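Local structure of cytochrome c2 (Blastochloris viridis, 1CO6) at residues I56-T59 / E60-R64; M79-A82 / G83-D86. The protein carries electrons on a covalently bound heme c, donating them to the oxidized bacteriochlorophyll in bacterial photophosphorylation. All coordinates share one frame; numbering follows the deposited sequence.

Interaction 1 (I56-T59 / E60-R64); sequences ITWT and EEVFR. With HEC (heme c), chain B.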
ATOM      1  N   ILE A  56      -3.921   6.093 -11.459  1.00 17.52           N
ATOM      2  CA  ILE A  56      -2.718   6.313 -10.661  1.00 18.06           C
ATOM      3  C   ILE A  56      -1.679   5.217 -10.894  1.00 17.53           C
ATOM      4  O   ILE A  56      -1.946   4.032 -11.089  1.00 17.05           O
ATOM      5  CB  ILE A  56      -3.077   6.339  -9.124  1.00 18.04           C
ATOM      6  CG1 ILE A  56      -3.675   7.692  -8.734  1.00 19.02           C
ATOM      7  CG2 ILE A  56      -1.933   5.930  -8.164  1.00 16.99           C
ATOM      8  CD1 ILE A  56      -4.260   7.694  -7.293  1.00 21.11           C
ATOM      9  N   THR A  57      -0.443   5.708 -10.833  1.00 16.83           N
ATOM     10  CA  THR A  57       0.722   4.811 -10.868  1.00 16.76           C
ATOM     11  C   THR A  57       1.341   5.008  -9.469  1.00 17.16           C
ATOM     12  O   THR A  57       1.594   6.185  -9.083  1.00 15.02           O
ATOM     13  CB  THR A  57       1.752   5.083 -12.021  1.00 18.31           C
ATOM     14  OG1 THR A  57       0.950   4.864 -13.213  1.00 18.94           O
ATOM     15  CG2 THR A  57       2.963   4.145 -11.917  1.00 17.84           C
ATOM     16  N   TRP A  58       1.616   3.929  -8.762  1.00 16.64           N
ATOM     17  CA  TRP A  58       2.171   4.061  -7.402  1.00 16.32           C
ATOM     18  C   TRP A  58       3.665   4.330  -7.312  1.00 16.59           C
ATOM     19  O   TRP A  58       4.464   3.401  -7.240  1.00 19.18           O
ATOM     20  CB  TRP A  58       1.812   2.827  -6.542  1.00 15.95           C
ATOM     21  CG  TRP A  58       0.345   2.693  -6.340  1.00 15.75           C
ATOM     22  CD1 TRP A  58      -0.450   1.718  -6.848  1.00 13.38           C
ATOM     23  CD2 TRP A  58      -0.496   3.545  -5.566  1.00 13.82           C
ATOM     24  NE1 TRP A  58      -1.743   1.907  -6.410  1.00 14.91           N
ATOM     25  CE2 TRP A  58      -1.793   3.002  -5.608  1.00 14.04           C
ATOM     26  CE3 TRP A  58      -0.259   4.706  -4.800  1.00 14.71           C
ATOM     27  CZ2 TRP A  58      -2.886   3.611  -4.981  1.00 14.06           C
ATOM     28  CZ3 TRP A  58      -1.335   5.308  -4.169  1.00 15.37           C
ATOM     29  CH2 TRP A  58      -2.619   4.753  -4.224  1.00 14.79           C
ATOM     30  N   THR A  59       3.968   5.583  -7.300  1.00 16.69           N
ATOM     31  CA  THR A  59       5.348   6.076  -7.145  1.00 16.88           C
ATOM     32  C   THR A  59       5.385   6.379  -5.649  1.00 17.40           C
ATOM     33  O   THR A  59       4.304   6.438  -5.020  1.00 15.78           O
ATOM     34  CB  THR A  59       5.570   7.389  -8.001  1.00 15.35           C
ATOM     35  OG1 THR A  59       4.687   8.418  -7.462  1.00 16.26           O
ATOM     36  CG2 THR A  59       5.359   7.226  -9.516  1.00 16.81           C
ATOM     37  N   GLU A  60       6.585   6.620  -5.141  1.00 19.43           N
ATOM     38  CA  GLU A  60       6.777   6.995  -3.735  1.00 20.94           C
ATOM     39  C   GLU A  60       6.082   8.280  -3.367  1.00 20.66           C
ATOM     40  O   GLU A  60       5.435   8.306  -2.297  1.00 20.49           O
ATOM     41  CB  GLU A  60       8.239   7.137  -3.333  1.00 23.82           C
ATOM     42  CG  GLU A  60       9.027   5.843  -3.163  1.00 26.76           C
ATOM     43  CD  GLU A  60      10.348   6.050  -2.463  1.00 30.16           C
ATOM     44  OE1 GLU A  60      10.585   6.952  -1.661  1.00 32.21           O
ATOM     45  OE2 GLU A  60      11.165   5.169  -2.808  1.00 32.94           O
ATOM     46  N   GLU A  61       6.186   9.292  -4.217  1.00 20.14           N
ATOM     47  CA  GLU A  61       5.555  10.614  -3.938  1.00 21.32           C
ATOM     48  C   GLU A  61       4.032  10.505  -3.869  1.00 18.91           C
ATOM     49  O   GLU A  61       3.390  11.048  -2.943  1.00 17.67           O
ATOM     50  CB  GLU A  61       6.051  11.562  -5.005  1.00 25.55           C
ATOM     51  CG  GLU A  61       5.584  12.936  -5.362  1.00 33.89           C
ATOM     52  CD  GLU A  61       5.847  13.422  -6.769  1.00 37.85           C
ATOM     53  OE1 GLU A  61       6.287  14.516  -7.139  1.00 40.40           O
ATOM     54  OE2 GLU A  61       5.549  12.527  -7.618  1.00 40.80           O
ATOM     55  N   VAL A  62       3.465   9.790  -4.843  1.00 17.23           N
ATOM     56  CA  VAL A  62       2.002   9.550  -4.870  1.00 18.02           C
ATOM     57  C   VAL A  62       1.602   8.684  -3.653  1.00 16.31           C
ATOM     58  O   VAL A  62       0.540   9.017  -3.033  1.00 16.60           O
ATOM     59  CB  VAL A  62       1.527   8.940  -6.204  1.00 19.31           C
ATOM     60  CG1 VAL A  62       0.049   8.519  -6.102  1.00 20.12           C
ATOM     61  CG2 VAL A  62       1.798   9.862  -7.397  1.00 20.92           C
ATOM     62  N   PHE A  63       2.400   7.689  -3.294  1.00 15.40           N
ATOM     63  CA  PHE A  63       2.042   6.865  -2.100  1.00 15.11           C
ATOM     64  C   PHE A  63       1.990   7.755  -0.850  1.00 14.90           C
ATOM     65  O   PHE A  63       1.125   7.685   0.021  1.00 15.57           O
ATOM     66  CB  PHE A  63       3.002   5.692  -1.919  1.00 17.12           C
ATOM     67  CG  PHE A  63       2.849   4.896  -0.650  1.00 15.55           C
ATOM     68  CD1 PHE A  63       1.887   3.863  -0.630  1.00 16.50           C
ATOM     69  CD2 PHE A  63       3.602   5.138   0.478  1.00 16.45           C
ATOM     70  CE1 PHE A  63       1.718   3.063   0.523  1.00 16.80           C
ATOM     71  CE2 PHE A  63       3.417   4.398   1.668  1.00 16.74           C
ATOM     72  CZ  PHE A  63       2.486   3.345   1.657  1.00 18.11           C
ATOM     73  N   ARG A  64       2.969   8.621  -0.781  1.00 16.23           N
ATOM     74  CA  ARG A  64       3.152   9.570   0.331  1.00 18.53           C
ATOM     75  C   ARG A  64       1.916  10.429   0.490  1.00 18.13           C
ATOM     76  O   ARG A  64       1.416  10.612   1.629  1.00 19.38           O
ATOM     77  CB  ARG A  64       4.426  10.394   0.089  1.00 21.30           C
ATOM     78  CG  ARG A  64       4.887  11.219   1.261  1.00 25.31           C
ATOM     79  CD  ARG A  64       6.265  11.734   1.130  1.00 28.57           C
ATOM     80  NE  ARG A  64       7.360  10.824   1.386  1.00 30.31           N
ATOM     81  CZ  ARG A  64       7.771  10.467   2.615  1.00 30.43           C
ATOM     82  NH1 ARG A  64       7.228  10.837   3.786  1.00 31.46           N
ATOM     83  NH2 ARG A  64       8.879   9.731   2.651  1.00 29.69           N
TER
HETATM   84 FE   HEC B 108      -5.071  -0.274   2.194  1.00 10.84          FE
HETATM   85  CHA HEC B 108      -6.006  -0.415  -1.016  1.00 11.47           C
HETATM   86  CHB HEC B 108      -1.909   0.672   1.270  1.00 12.47           C
HETATM   87  CHC HEC B 108      -4.199   0.126   5.529  1.00 12.38           C
HETATM   88  CHD HEC B 108      -8.090  -1.660   3.158  1.00 12.95           C
HETATM   89  NA  HEC B 108      -4.119   0.044   0.441  1.00 13.11           N
HETATM   90  C1A HEC B 108      -4.717   0.077  -0.815  1.00 13.13           C
HETATM   91  C2A HEC B 108      -3.777   0.591  -1.771  1.00 13.31           C
HETATM   92  C3A HEC B 108      -2.650   0.898  -1.115  1.00 13.78           C
HETATM   93  C4A HEC B 108      -2.837   0.581   0.284  1.00 13.24           C
HETATM   94  CMA HEC B 108      -1.341   1.503  -1.678  1.00 12.50           C
HETATM   95  CAA HEC B 108      -4.021   0.665  -3.312  1.00 13.48           C
HETATM   96  CBA HEC B 108      -3.704  -0.745  -3.894  1.00 13.37           C
HETATM   97  CGA HEC B 108      -3.793  -0.925  -5.389  1.00 13.84           C
HETATM   98  O1A HEC B 108      -4.073   0.055  -6.059  1.00 13.59           O
HETATM   99  O2A HEC B 108      -3.567  -2.097  -5.783  1.00 15.09           O
HETATM  100  NB  HEC B 108      -3.417   0.252   3.182  1.00 12.78           N
HETATM  101  C1B HEC B 108      -2.179   0.551   2.598  1.00 12.58           C
HETATM  102  C2B HEC B 108      -1.242   0.834   3.658  1.00 13.96           C
HETATM  103  C3B HEC B 108      -1.881   0.723   4.826  1.00 13.05           C
HETATM  104  C4B HEC B 108      -3.233   0.333   4.561  1.00 13.69           C
HETATM  105  CMB HEC B 108       0.227   1.207   3.365  1.00 12.79           C
HETATM  106  CAB HEC B 108      -1.226   0.912   6.236  1.00 13.20           C
HETATM  107  CBB HEC B 108      -0.919   2.251   6.561  1.00 13.78           C
HETATM  108  NC  HEC B 108      -5.973  -0.680   3.972  1.00 13.07           N
HETATM  109  C1C HEC B 108      -5.446  -0.427   5.218  1.00 13.26           C
HETATM  110  C2C HEC B 108      -6.414  -0.860   6.210  1.00 14.37           C
HETATM  111  C3C HEC B 108      -7.498  -1.312   5.568  1.00 14.49           C
HETATM  112  C4C HEC B 108      -7.230  -1.244   4.156  1.00 13.29           C
HETATM  113  CMC HEC B 108      -6.196  -0.727   7.731  1.00 13.51           C
HETATM  114  CAC HEC B 108      -8.782  -1.955   6.236  1.00 13.78           C
HETATM  115  CBC HEC B 108      -9.532  -1.236   7.182  1.00 13.67           C
HETATM  116  ND  HEC B 108      -6.704  -0.954   1.238  1.00 13.39           N
HETATM  117  C1D HEC B 108      -7.881  -1.432   1.818  1.00 12.37           C
HETATM  118  C2D HEC B 108      -8.860  -1.648   0.750  1.00 13.42           C
HETATM  119  C3D HEC B 108      -8.277  -1.327  -0.406  1.00 12.88           C
HETATM  120  C4D HEC B 108      -6.946  -0.869  -0.118  1.00 11.54           C
HETATM  121  CMD HEC B 108     -10.294  -2.174   1.018  1.00 11.46           C
HETATM  122  CAD HEC B 108      -8.909  -1.303  -1.824  1.00 12.45           C
HETATM  123  CBD HEC B 108      -9.402   0.140  -2.164  1.00 12.22           C
HETATM  124  CGD HEC B 108     -10.452   0.185  -3.258  1.00 12.80           C
HETATM  125  O1D HEC B 108     -11.019   1.320  -3.278  1.00 13.86           O
HETATM  126  O2D HEC B 108     -10.668  -0.793  -4.014  1.00 14.03           O
HETATM  127  O   HOH W   1       5.116  10.660  -9.088  1.00 32.86           O
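Thr59 caps the N-terminus of helix 60-68, so this is a local helix-cap contact between the incoming loop and the first turn. Thr59 OG1 accepts a nearly straight bond from Val62 N at 3.2 Å, with an N-H...O angle of 162°. Thr59 O accepts a hydrogen bond from Phe63 N at 2.9 Å as the helix begins. OG1 sits between the backbone N and the carbonyl carbon (chi1 64°), which turns it toward the amide of Val62. A water hydrogen-bonded to Thr59 OG1 lies implausibly close to Glu61 OE2, so that second bond is doubtful.

Val62 is the apolar centre. Its CG1 lies 3.9 Å from Ile56 CG2 and 4.0 Å from Trp58 CZ3, and its side chain crosses that of Trp58 at about a right angle. Ile56 CG2 stands over the centre of one face of the Trp58 ring. The heme methyl CMA lies over the opposite face, offset toward the rim. At the ring's polar edge, Trp58 NE1 donates to heme O1A at 3.0 Å, which fixes the indole against this propionate. Phe63 brings CZ to 3.5 Å from heme CMB, the methyl lying at the ring edge.

Trp58 and Phe63 thus line the heme pocket. Glu60 and Phe63 also touch Ile94 of helix 87-98, and Glu60 forms a salt bridge with Lys98.

Interaction 2 (M79-A82 / G83-D86); sequences MIFA and GVKD. With HEC (heme c), chain B.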
ATOM      1  N   MET A  79     -11.066   1.810   1.042  1.00 14.04           N
ATOM      2  CA  MET A  79     -10.046   1.879   2.078  1.00 13.33           C
ATOM      3  C   MET A  79     -10.414   2.955   3.068  1.00 12.12           C
ATOM      4  O   MET A  79      -9.933   4.107   2.989  1.00 13.62           O
ATOM      5  CB  MET A  79      -8.618   2.007   1.517  1.00 12.48           C
ATOM      6  CG  MET A  79      -7.614   2.021   2.677  1.00 10.74           C
ATOM      7  SD  MET A  79      -5.908   1.844   2.001  1.00 10.59           S
ATOM      8  CE  MET A  79      -5.097   2.861   3.247  1.00  9.69           C
ATOM      9  N   ILE A  80     -11.276   2.589   4.046  1.00 13.01           N
ATOM     10  CA  ILE A  80     -11.738   3.545   5.087  1.00 13.15           C
ATOM     11  C   ILE A  80     -10.730   3.453   6.230  1.00 14.79           C
ATOM     12  O   ILE A  80     -10.779   2.552   7.062  1.00 15.24           O
ATOM     13  CB  ILE A  80     -13.228   3.348   5.490  1.00 15.76           C
ATOM     14  CG1 ILE A  80     -14.151   3.416   4.211  1.00 16.93           C
ATOM     15  CG2 ILE A  80     -13.657   4.383   6.561  1.00 16.45           C
ATOM     16  CD1 ILE A  80     -15.395   2.443   4.362  1.00 20.29           C
ATOM     17  N   PHE A  81      -9.811   4.405   6.184  1.00 16.72           N
ATOM     18  CA  PHE A  81      -8.631   4.451   7.088  1.00 15.90           C
ATOM     19  C   PHE A  81      -8.234   5.899   7.209  1.00 16.38           C
ATOM     20  O   PHE A  81      -8.197   6.558   6.150  1.00 16.26           O
ATOM     21  CB  PHE A  81      -7.578   3.547   6.422  1.00 17.45           C
ATOM     22  CG  PHE A  81      -6.205   3.560   7.017  1.00 18.45           C
ATOM     23  CD1 PHE A  81      -5.999   2.850   8.215  1.00 19.35           C
ATOM     24  CD2 PHE A  81      -5.149   4.281   6.463  1.00 18.06           C
ATOM     25  CE1 PHE A  81      -4.743   2.853   8.820  1.00 19.91           C
ATOM     26  CE2 PHE A  81      -3.884   4.279   7.067  1.00 19.82           C
ATOM     27  CZ  PHE A  81      -3.697   3.558   8.256  1.00 18.89           C
ATOM     28  N   ALA A  82      -7.981   6.374   8.396  1.00 17.97           N
ATOM     29  CA  ALA A  82      -7.679   7.789   8.633  1.00 19.05           C
ATOM     30  C   ALA A  82      -6.407   8.262   7.955  1.00 20.82           C
ATOM     31  O   ALA A  82      -6.395   9.460   7.617  1.00 22.80           O
ATOM     32  CB  ALA A  82      -7.626   8.098  10.099  1.00 19.91           C
ATOM     33  N   GLY A  83      -5.454   7.396   7.754  1.00 21.13           N
ATOM     34  CA  GLY A  83      -4.177   7.739   7.086  1.00 21.71           C
ATOM     35  C   GLY A  83      -3.051   7.807   8.136  1.00 21.61           C
ATOM     36  O   GLY A  83      -3.284   7.675   9.357  1.00 22.30           O
ATOM     37  N   VAL A  84      -1.849   7.946   7.622  1.00 21.36           N
ATOM     38  CA  VAL A  84      -0.626   8.036   8.468  1.00 21.67           C
ATOM     39  C   VAL A  84      -0.120   9.470   8.229  1.00 22.90           C
ATOM     40  O   VAL A  84       0.333   9.843   7.159  1.00 23.85           O
ATOM     41  CB  VAL A  84       0.341   6.892   8.255  1.00 21.52           C
ATOM     42  CG1 VAL A  84       1.591   6.943   9.181  1.00 19.84           C
ATOM     43  CG2 VAL A  84      -0.262   5.483   8.352  1.00 20.06           C
ATOM     44  N   LYS A  85      -0.226  10.329   9.208  1.00 23.89           N
ATOM     45  CA  LYS A  85       0.170  11.749   9.137  1.00 26.24           C
ATOM     46  C   LYS A  85       1.675  11.968   9.372  1.00 25.61           C
ATOM     47  O   LYS A  85       2.294  12.800   8.650  1.00 28.72           O
ATOM     48  CB  LYS A  85      -0.572  12.492  10.245  1.00 27.35           C
ATOM     49  CG  LYS A  85      -2.026  12.814  10.009  1.00 30.73           C
ATOM     50  CD  LYS A  85      -2.745  11.889   9.055  1.00 31.30           C
ATOM     51  CE  LYS A  85      -4.166  12.394   8.789  1.00 31.74           C
ATOM     52  NZ  LYS A  85      -5.045  11.210   8.762  1.00 33.58           N
ATOM     53  N   ASP A  86       2.186  11.250  10.335  1.00 22.77           N
ATOM     54  CA  ASP A  86       3.620  11.356  10.694  1.00 21.14           C
ATOM     55  C   ASP A  86       4.524  11.028   9.512  1.00 20.15           C
ATOM     56  O   ASP A  86       4.505   9.902   8.976  1.00 18.26           O
ATOM     57  CB  ASP A  86       3.806  10.549  11.964  1.00 20.64           C
ATOM     58  CG  ASP A  86       5.185  10.726  12.559  1.00 19.21           C
ATOM     59  OD1 ASP A  86       6.220  10.523  11.951  1.00 19.11           O
ATOM     60  OD2 ASP A  86       5.134  11.167  13.705  1.00 23.19           O
TER
HETATM   61 FE   HEC B 108      -5.071  -0.274   2.194  1.00 10.84          FE
HETATM   62  CHA HEC B 108      -6.006  -0.415  -1.016  1.00 11.47           C
HETATM   63  CHB HEC B 108      -1.909   0.672   1.270  1.00 12.47           C
HETATM   64  CHC HEC B 108      -4.199   0.126   5.529  1.00 12.38           C
HETATM   65  CHD HEC B 108      -8.090  -1.660   3.158  1.00 12.95           C
HETATM   66  NA  HEC B 108      -4.119   0.044   0.441  1.00 13.11           N
HETATM   67  C1A HEC B 108      -4.717   0.077  -0.815  1.00 13.13           C
HETATM   68  C2A HEC B 108      -3.777   0.591  -1.771  1.00 13.31           C
HETATM   69  C3A HEC B 108      -2.650   0.898  -1.115  1.00 13.78           C
HETATM   70  C4A HEC B 108      -2.837   0.581   0.284  1.00 13.24           C
HETATM   71  CMA HEC B 108      -1.341   1.503  -1.678  1.00 12.50           C
HETATM   72  CAA HEC B 108      -4.021   0.665  -3.312  1.00 13.48           C
HETATM   73  CBA HEC B 108      -3.704  -0.745  -3.894  1.00 13.37           C
HETATM   74  CGA HEC B 108      -3.793  -0.925  -5.389  1.00 13.84           C
HETATM   75  O1A HEC B 108      -4.073   0.055  -6.059  1.00 13.59           O
HETATM   76  O2A HEC B 108      -3.567  -2.097  -5.783  1.00 15.09           O
HETATM   77  NB  HEC B 108      -3.417   0.252   3.182  1.00 12.78           N
HETATM   78  C1B HEC B 108      -2.179   0.551   2.598  1.00 12.58           C
HETATM   79  C2B HEC B 108      -1.242   0.834   3.658  1.00 13.96           C
HETATM   80  C3B HEC B 108      -1.881   0.723   4.826  1.00 13.05           C
HETATM   81  C4B HEC B 108      -3.233   0.333   4.561  1.00 13.69           C
HETATM   82  CMB HEC B 108       0.227   1.207   3.365  1.00 12.79           C
HETATM   83  CAB HEC B 108      -1.226   0.912   6.236  1.00 13.20           C
HETATM   84  CBB HEC B 108      -0.919   2.251   6.561  1.00 13.78           C
HETATM   85  NC  HEC B 108      -5.973  -0.680   3.972  1.00 13.07           N
HETATM   86  C1C HEC B 108      -5.446  -0.427   5.218  1.00 13.26           C
HETATM   87  C2C HEC B 108      -6.414  -0.860   6.210  1.00 14.37           C
HETATM   88  C3C HEC B 108      -7.498  -1.312   5.568  1.00 14.49           C
HETATM   89  C4C HEC B 108      -7.230  -1.244   4.156  1.00 13.29           C
HETATM   90  CMC HEC B 108      -6.196  -0.727   7.731  1.00 13.51           C
HETATM   91  CAC HEC B 108      -8.782  -1.955   6.236  1.00 13.78           C
HETATM   92  CBC HEC B 108      -9.532  -1.236   7.182  1.00 13.67           C
HETATM   93  ND  HEC B 108      -6.704  -0.954   1.238  1.00 13.39           N
HETATM   94  C1D HEC B 108      -7.881  -1.432   1.818  1.00 12.37           C
HETATM   95  C2D HEC B 108      -8.860  -1.648   0.750  1.00 13.42           C
HETATM   96  C3D HEC B 108      -8.277  -1.327  -0.406  1.00 12.88           C
HETATM   97  C4D HEC B 108      -6.946  -0.869  -0.118  1.00 11.54           C
HETATM   98  CMD HEC B 108     -10.294  -2.174   1.018  1.00 11.46           C
HETATM   99  CAD HEC B 108      -8.909  -1.303  -1.824  1.00 12.45           C
HETATM  100  CBD HEC B 108      -9.402   0.140  -2.164  1.00 12.22           C
HETATM  101  CGD HEC B 108     -10.452   0.185  -3.258  1.00 12.80           C
HETATM  102  O1D HEC B 108     -11.019   1.320  -3.278  1.00 13.86           O
HETATM  103  O2D HEC B 108     -10.668  -0.793  -4.014  1.00 14.03           O
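Phe81 and Val84 meet in the loop that carries the methionine ligand of the heme. Phe81 CZ lies 3.9 Å from Val84 CG2. The methyl group comes in at the ring edge, near its plane, and the two side chains cross at a slant. Gly83 packs obliquely against the same ring, with its CA 3.5 Å from Phe81 CE2. Gly83 has a positive phi of 106°, and at these backbone angles a CB would run into the carbonyl oxygen of Ala82.

Met79 reaches the heme atom by atom. Met79 CB rests 3.5 Å from heme ND. With CG anti to the backbone N (chi1 -178°), the chain runs out over the heme, and CG lies above NC and ND. Met79 SD then binds the heme iron at 2.3 Å. The chain bends at chi3, which carries CE over heme NB. His17 is the other axial ligand of the iron. The backbone N of Met79 is held by Thr77 OG1.

Phe81 follows the ligand onto the rim of the heme. One face of its ring lies over the heme CHC, which is centred beneath it. Phe81 CD1 is 3.6 Å from the heme methyl CMC, and Phe81 CZ is 3.5 Å from heme CBB. Val84 CG2 also approaches heme CBB, at 3.8 Å. The two apolar side chains therefore pack on the same heme substituent. Both also touch Gln12 of helix 3-14.

Beyond them, Asp86 caps helix 87-98 through OD1, which accepts from Lys89 N. The arrangement is the methionine-ligand loop of a class I cytochrome c, with an aromatic side chain packed beside the axial methionine at the heme edge.

Overall arrangement
Interaction 1 comes first along the chain and interaction 2 follows it. Their centres are 15 Å apart, and the nearest atoms are about 6 Å apart, so they do not touch directly. The heme joins them. Residues 56-64 meet a propionate and two ring methyls, whereas residues 79-86 supply an iron ligand and cover part of the rim. Helix 60-68 is a second link: it starts in interaction 1, and its Tyr66 and Ile67 touch Met79. Helix 87-98 is a third, packing against residues 60-64 and beginning just after Asp86. Together the two stretches help enclose the redox centre within a single cytochrome c fold.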